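Local coordinates for disulfide bond forming protein (DsbF) (Mycobacterium tuberculosis, PDB 3IOS) that probably oxidises reduced, unfolded secreted proteins to form disulfide bonds, using a redox-active cysteine pair carried on a thioredoxin fold, at residues Pro41-Phe46 against Val71-Val76; Trp45-Trp50 against Gln86-Lys91. All coordinates share one frame; numbering follows the deposited sequence.

Interaction 1 of 2, residues Pro41-Phe46 against Val71-Val76; sequences PAVLWF and VTFVGV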
# COMPACT_ATOMS: atom_id res chain seq x y z
N PRO A 41 11.97 4.91 3.08
CA PRO A 41 11.50 3.57 2.70
C PRO A 41 9.98 3.54 2.76
O PRO A 41 9.38 4.10 3.68
CB PRO A 41 12.15 2.68 3.75
CG PRO A 41 12.18 3.57 4.96
CD PRO A 41 12.63 4.88 4.39
N ALA A 42 9.35 2.91 1.78
CA ALA A 42 7.90 2.84 1.78
C ALA A 42 7.41 1.55 1.17
O ALA A 42 8.10 0.90 0.39
CB ALA A 42 7.31 4.04 1.02
N VAL A 43 6.20 1.16 1.56
CA VAL A 43 5.60 -0.05 1.02
C VAL A 43 4.16 0.27 0.66
O VAL A 43 3.41 0.76 1.49
CB VAL A 43 5.57 -1.19 2.05
CG1 VAL A 43 4.85 -2.40 1.46
CG2 VAL A 43 6.99 -1.57 2.44
N LEU A 44 3.80 0.03 -0.59
CA LEU A 44 2.43 0.25 -1.03
C LEU A 44 1.80 -1.13 -1.15
O LEU A 44 2.32 -2.02 -1.83
CB LEU A 44 2.38 0.99 -2.37
CG LEU A 44 2.84 2.45 -2.26
CD1 LEU A 44 4.25 2.57 -2.84
CD2 LEU A 44 1.88 3.37 -3.00
N TRP A 45 0.68 -1.31 -0.46
CA TRP A 45 -0.04 -2.57 -0.46
C TRP A 45 -1.35 -2.39 -1.22
O TRP A 45 -2.23 -1.65 -0.78
CB TRP A 45 -0.28 -2.98 0.99
CG TRP A 45 -1.25 -4.08 1.20
CD1 TRP A 45 -1.29 -5.28 0.56
CD2 TRP A 45 -2.32 -4.10 2.15
NE1 TRP A 45 -2.31 -6.05 1.05
CE2 TRP A 45 -2.96 -5.35 2.03
CE3 TRP A 45 -2.80 -3.19 3.10
CZ2 TRP A 45 -4.06 -5.71 2.82
CZ3 TRP A 45 -3.90 -3.55 3.89
CH2 TRP A 45 -4.51 -4.80 3.74
N PHE A 46 -1.46 -3.07 -2.35
CA PHE A 46 -2.66 -2.96 -3.19
C PHE A 46 -3.66 -4.02 -2.78
O PHE A 46 -3.37 -5.22 -2.81
CB PHE A 46 -2.26 -3.12 -4.66
CG PHE A 46 -1.23 -2.12 -5.11
CD1 PHE A 46 0.11 -2.29 -4.77
CD2 PHE A 46 -1.61 -0.99 -5.83
CE1 PHE A 46 1.06 -1.34 -5.15
CE2 PHE A 46 -0.66 -0.04 -6.20
CZ PHE A 46 0.67 -0.22 -5.86
N VAL A 71 9.29 2.89 8.21
CA VAL A 71 8.76 2.66 6.87
C VAL A 71 7.35 3.21 6.71
O VAL A 71 6.49 2.99 7.56
CB VAL A 71 8.75 1.15 6.53
CG1 VAL A 71 8.22 0.93 5.11
CG2 VAL A 71 10.14 0.58 6.68
N THR A 72 7.12 3.94 5.63
CA THR A 72 5.80 4.49 5.40
C THR A 72 4.98 3.46 4.64
O THR A 72 5.31 3.12 3.51
CB THR A 72 5.88 5.81 4.59
OG1 THR A 72 6.59 6.80 5.35
CG2 THR A 72 4.49 6.33 4.26
N PHE A 73 3.95 2.94 5.29
CA PHE A 73 3.07 1.97 4.63
C PHE A 73 1.89 2.72 4.06
O PHE A 73 1.34 3.62 4.70
CB PHE A 73 2.58 0.90 5.61
CG PHE A 73 3.52 -0.25 5.77
CD1 PHE A 73 4.72 -0.09 6.44
CD2 PHE A 73 3.20 -1.50 5.24
CE1 PHE A 73 5.61 -1.16 6.58
CE2 PHE A 73 4.08 -2.57 5.37
CZ PHE A 73 5.28 -2.40 6.04
N VAL A 74 1.50 2.36 2.84
CA VAL A 74 0.37 2.99 2.19
C VAL A 74 -0.51 1.93 1.56
O VAL A 74 -0.07 1.20 0.66
CB VAL A 74 0.82 3.96 1.07
CG1 VAL A 74 -0.40 4.65 0.44
CG2 VAL A 74 1.78 4.99 1.63
N GLY A 75 -1.74 1.82 2.04
CA GLY A 75 -2.67 0.87 1.47
C GLY A 75 -3.28 1.54 0.25
O GLY A 75 -3.51 2.75 0.28
N VAL A 76 -3.50 0.78 -0.82
CA VAL A 76 -4.08 1.34 -2.03
C VAL A 76 -5.28 0.46 -2.40
O VAL A 76 -5.13 -0.55 -3.06
CB VAL A 76 -3.06 1.34 -3.20
CG1 VAL A 76 -3.64 2.10 -4.39
CG2 VAL A 76 -1.74 1.97 -2.75
O HOH W 1 9.44 6.33 5.63
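Val43 and Phe73 sit side by side on a parallel strand pair, the two strands of a beta-alpha-beta unit in the thioredoxin fold. Helix 52-67 makes the crossover between them. Five backbone hydrogen bonds join the strands, from Thr72 N to Pro41 O at one end to Val76 N to Trp45 O at the other. The bond from Val74 N to Val43 O is 2.8 Å long. Val43, Trp45 and Phe73 lie on one face of the pair. Val43 CB sits over the face of the Phe73 ring, 4.0 Å from the ring centroid, a CH-pi contact. CG1, anti to the backbone N (chi1 176°), reaches Phe73 CE2. CG2, beside the backbone N, meets Val71 CG1 at 3.9 Å and also lies near Phe73 CZ. Val144 of helix 137-147 touches Val43, Val71 and Phe73 on this side. The other face bears Leu44, Val74, Phe46 and Val76. Leu44 CG packs beside Val74 CB, and Leu44 CD2 reaches on to Val76 CG2. Val76 CG2 also lies over one face of the Phe46 ring, while Val76 CB is 3.8 Å from Phe46 CD2. At the Pro41 end a water donates to Pro41 O at 3.0 Å and accepts from Thr72 OG1 at 2.9 Å.

Interaction 2 of 2, residues Trp45-Trp50 against Gln86-Lys91; sequences WFWAPW and QEFVNK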
# COMPACT_ATOMS: atom_id res chain seq x y z
N TRP A 45 0.68 -1.31 -0.46
CA TRP A 45 -0.04 -2.57 -0.46
C TRP A 45 -1.35 -2.39 -1.22
O TRP A 45 -2.23 -1.65 -0.78
CB TRP A 45 -0.28 -2.98 0.99
CG TRP A 45 -1.25 -4.08 1.20
CD1 TRP A 45 -1.29 -5.28 0.56
CD2 TRP A 45 -2.32 -4.10 2.15
NE1 TRP A 45 -2.31 -6.05 1.05
CE2 TRP A 45 -2.96 -5.35 2.03
CE3 TRP A 45 -2.80 -3.19 3.10
CZ2 TRP A 45 -4.06 -5.71 2.82
CZ3 TRP A 45 -3.90 -3.55 3.89
CH2 TRP A 45 -4.51 -4.80 3.74
N PHE A 46 -1.46 -3.07 -2.35
CA PHE A 46 -2.66 -2.96 -3.19
C PHE A 46 -3.66 -4.02 -2.78
O PHE A 46 -3.37 -5.22 -2.81
CB PHE A 46 -2.26 -3.12 -4.66
CG PHE A 46 -1.23 -2.12 -5.11
CD1 PHE A 46 0.11 -2.29 -4.77
CD2 PHE A 46 -1.61 -0.99 -5.83
CE1 PHE A 46 1.06 -1.34 -5.15
CE2 PHE A 46 -0.66 -0.04 -6.20
CZ PHE A 46 0.67 -0.22 -5.86
N TRP A 47 -4.85 -3.57 -2.39
CA TRP A 47 -5.90 -4.48 -1.94
C TRP A 47 -7.29 -4.12 -2.45
O TRP A 47 -7.52 -3.02 -2.93
CB TRP A 47 -5.93 -4.55 -0.40
CG TRP A 47 -6.18 -3.23 0.33
CD1 TRP A 47 -5.24 -2.33 0.73
CD2 TRP A 47 -7.44 -2.72 0.76
NE1 TRP A 47 -5.84 -1.29 1.41
CE2 TRP A 47 -7.19 -1.51 1.45
CE3 TRP A 47 -8.76 -3.18 0.66
CZ2 TRP A 47 -8.21 -0.74 2.01
CZ3 TRP A 47 -9.78 -2.41 1.22
CH2 TRP A 47 -9.50 -1.21 1.89
N ALA A 48 -8.19 -5.09 -2.37
CA ALA A 48 -9.59 -4.92 -2.77
C ALA A 48 -10.36 -5.44 -1.55
O ALA A 48 -10.02 -6.48 -1.00
CB ALA A 48 -9.91 -5.75 -4.01
N PRO A 49 -11.42 -4.73 -1.14
CA PRO A 49 -12.23 -5.13 0.02
C PRO A 49 -12.82 -6.53 0.00
O PRO A 49 -12.93 -7.18 1.04
CB PRO A 49 -13.33 -4.06 0.07
CG PRO A 49 -12.76 -2.91 -0.69
CD PRO A 49 -12.01 -3.57 -1.81
N TRP A 50 -13.20 -6.99 -1.19
CA TRP A 50 -13.82 -8.30 -1.36
C TRP A 50 -12.83 -9.44 -1.54
O TRP A 50 -13.24 -10.61 -1.66
CB TRP A 50 -14.77 -8.25 -2.55
CG TRP A 50 -14.14 -7.60 -3.75
CD1 TRP A 50 -14.31 -6.31 -4.17
CD2 TRP A 50 -13.17 -8.18 -4.62
NE1 TRP A 50 -13.50 -6.06 -5.25
CE2 TRP A 50 -12.79 -7.19 -5.55
CE3 TRP A 50 -12.58 -9.45 -4.71
CZ2 TRP A 50 -11.85 -7.42 -6.56
CZ3 TRP A 50 -11.64 -9.68 -5.71
CH2 TRP A 50 -11.29 -8.67 -6.62
N GLN A 86 -14.24 1.16 3.61
CA GLN A 86 -14.36 1.49 5.03
C GLN A 86 -14.68 0.25 5.86
O GLN A 86 -14.18 0.10 6.97
CB GLN A 86 -15.47 2.53 5.23
CG GLN A 86 -15.27 3.78 4.41
CD GLN A 86 -16.43 4.75 4.56
OE1 GLN A 86 -17.59 4.34 4.51
NE2 GLN A 86 -16.12 6.03 4.72
N GLU A 87 -15.52 -0.64 5.32
CA GLU A 87 -15.88 -1.86 6.02
C GLU A 87 -14.64 -2.72 6.25
O GLU A 87 -14.45 -3.29 7.32
CB GLU A 87 -16.91 -2.66 5.21
CG GLU A 87 -18.29 -2.05 5.16
CD GLU A 87 -19.22 -2.82 4.24
OE1 GLU A 87 -19.29 -4.06 4.36
OE2 GLU A 87 -19.89 -2.17 3.40
N PHE A 88 -13.80 -2.79 5.23
CA PHE A 88 -12.56 -3.56 5.28
C PHE A 88 -11.62 -2.99 6.35
O PHE A 88 -11.11 -3.73 7.20
CB PHE A 88 -11.89 -3.53 3.91
CG PHE A 88 -10.60 -4.31 3.83
CD1 PHE A 88 -10.58 -5.61 3.33
CD2 PHE A 88 -9.39 -3.72 4.19
CE1 PHE A 88 -9.38 -6.31 3.20
CE2 PHE A 88 -8.19 -4.41 4.07
CZ PHE A 88 -8.18 -5.71 3.57
N VAL A 89 -11.39 -1.68 6.32
CA VAL A 89 -10.50 -1.07 7.30
C VAL A 89 -11.06 -1.17 8.72
O VAL A 89 -10.31 -1.24 9.68
CB VAL A 89 -10.21 0.42 6.95
CG1 VAL A 89 -9.53 0.51 5.59
CG2 VAL A 89 -11.49 1.22 6.95
N ASN A 90 -12.39 -1.20 8.85
CA ASN A 90 -13.01 -1.33 10.17
C ASN A 90 -12.84 -2.74 10.71
O ASN A 90 -12.61 -2.93 11.91
CB ASN A 90 -14.52 -1.01 10.11
CG ASN A 90 -14.82 0.47 10.01
OD1 ASN A 90 -14.06 1.29 10.48
ND2 ASN A 90 -15.95 0.81 9.41
N LYS A 91 -12.95 -3.72 9.83
CA LYS A 91 -12.84 -5.12 10.22
C LYS A 91 -11.41 -5.58 10.49
O LYS A 91 -11.18 -6.37 11.41
CB LYS A 91 -13.46 -6.00 9.13
CG LYS A 91 -13.96 -7.36 9.60
CD LYS A 91 -12.83 -8.29 9.99
CE LYS A 91 -13.37 -9.66 10.40
NZ LYS A 91 -12.27 -10.60 10.78
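This is an aromatic packing contact between the end of a central strand of the thioredoxin fold and helix 82-91. Phe88 reaches from the helix to Trp47, with Trp45 and Pro49 around its rim. The axes of 45-47 and 86-91 are 12.7 Å apart, but the loop after the strand brings Pro49 CA to 5.5 Å from Phe88 CA. Phe88 and the six-membered ring of Trp47 form an offset stack, with centroids 4.0 Å apart and planes at 15°. Trp47 CE3 lies over the centre of the Phe88 ring. The packing is close, with Trp47 CZ3 3.3 Å from Phe88 CD2. A chi1 of 59° sets the Trp47 indole between its backbone N and carbonyl carbon, flat against the Phe88 ring. Its NE1 is hydrogen-bonded to Gln99 OE1. Trp47 also touches Cys54, which forms a disulfide with Cys51 in the oxidised protein, so the stack lies beside the CxxC site. Val89 CG1 adds to the packing at 4.0 Å from Trp47 CZ2. Two groups meet the edge of the Phe88 ring near its plane. Trp45 CH2 is 3.7 Å from Phe88 CE2, and Pro49 O is 3.6 Å from Phe88 CD1.

After the hairpin of strands 23-25 and 31-33, the chain enters strand 42-47, which serves both contacts. It then passes through the Cys51-Cys54 region and helix 52-67. It returns as strand 72-77, where interaction 1 closes the beta-alpha-beta loop. It continues into helix 82-91, where interaction 2 closes a longer loop. The two loops cross: interaction 2 starts four residues later and ends beyond interaction 1, and the segments share Trp45 and Phe46. Interaction 1 joins strand 42-47 to its neighbour 72-77 in the sheet; interaction 2 packs helix 82-91 against the end of strand 42-47 and the loop after it. A probable hydrogen bond links Trp47 N to Val76 O (3.1 Å), and Gly75 CA packs on Trp47 NE1.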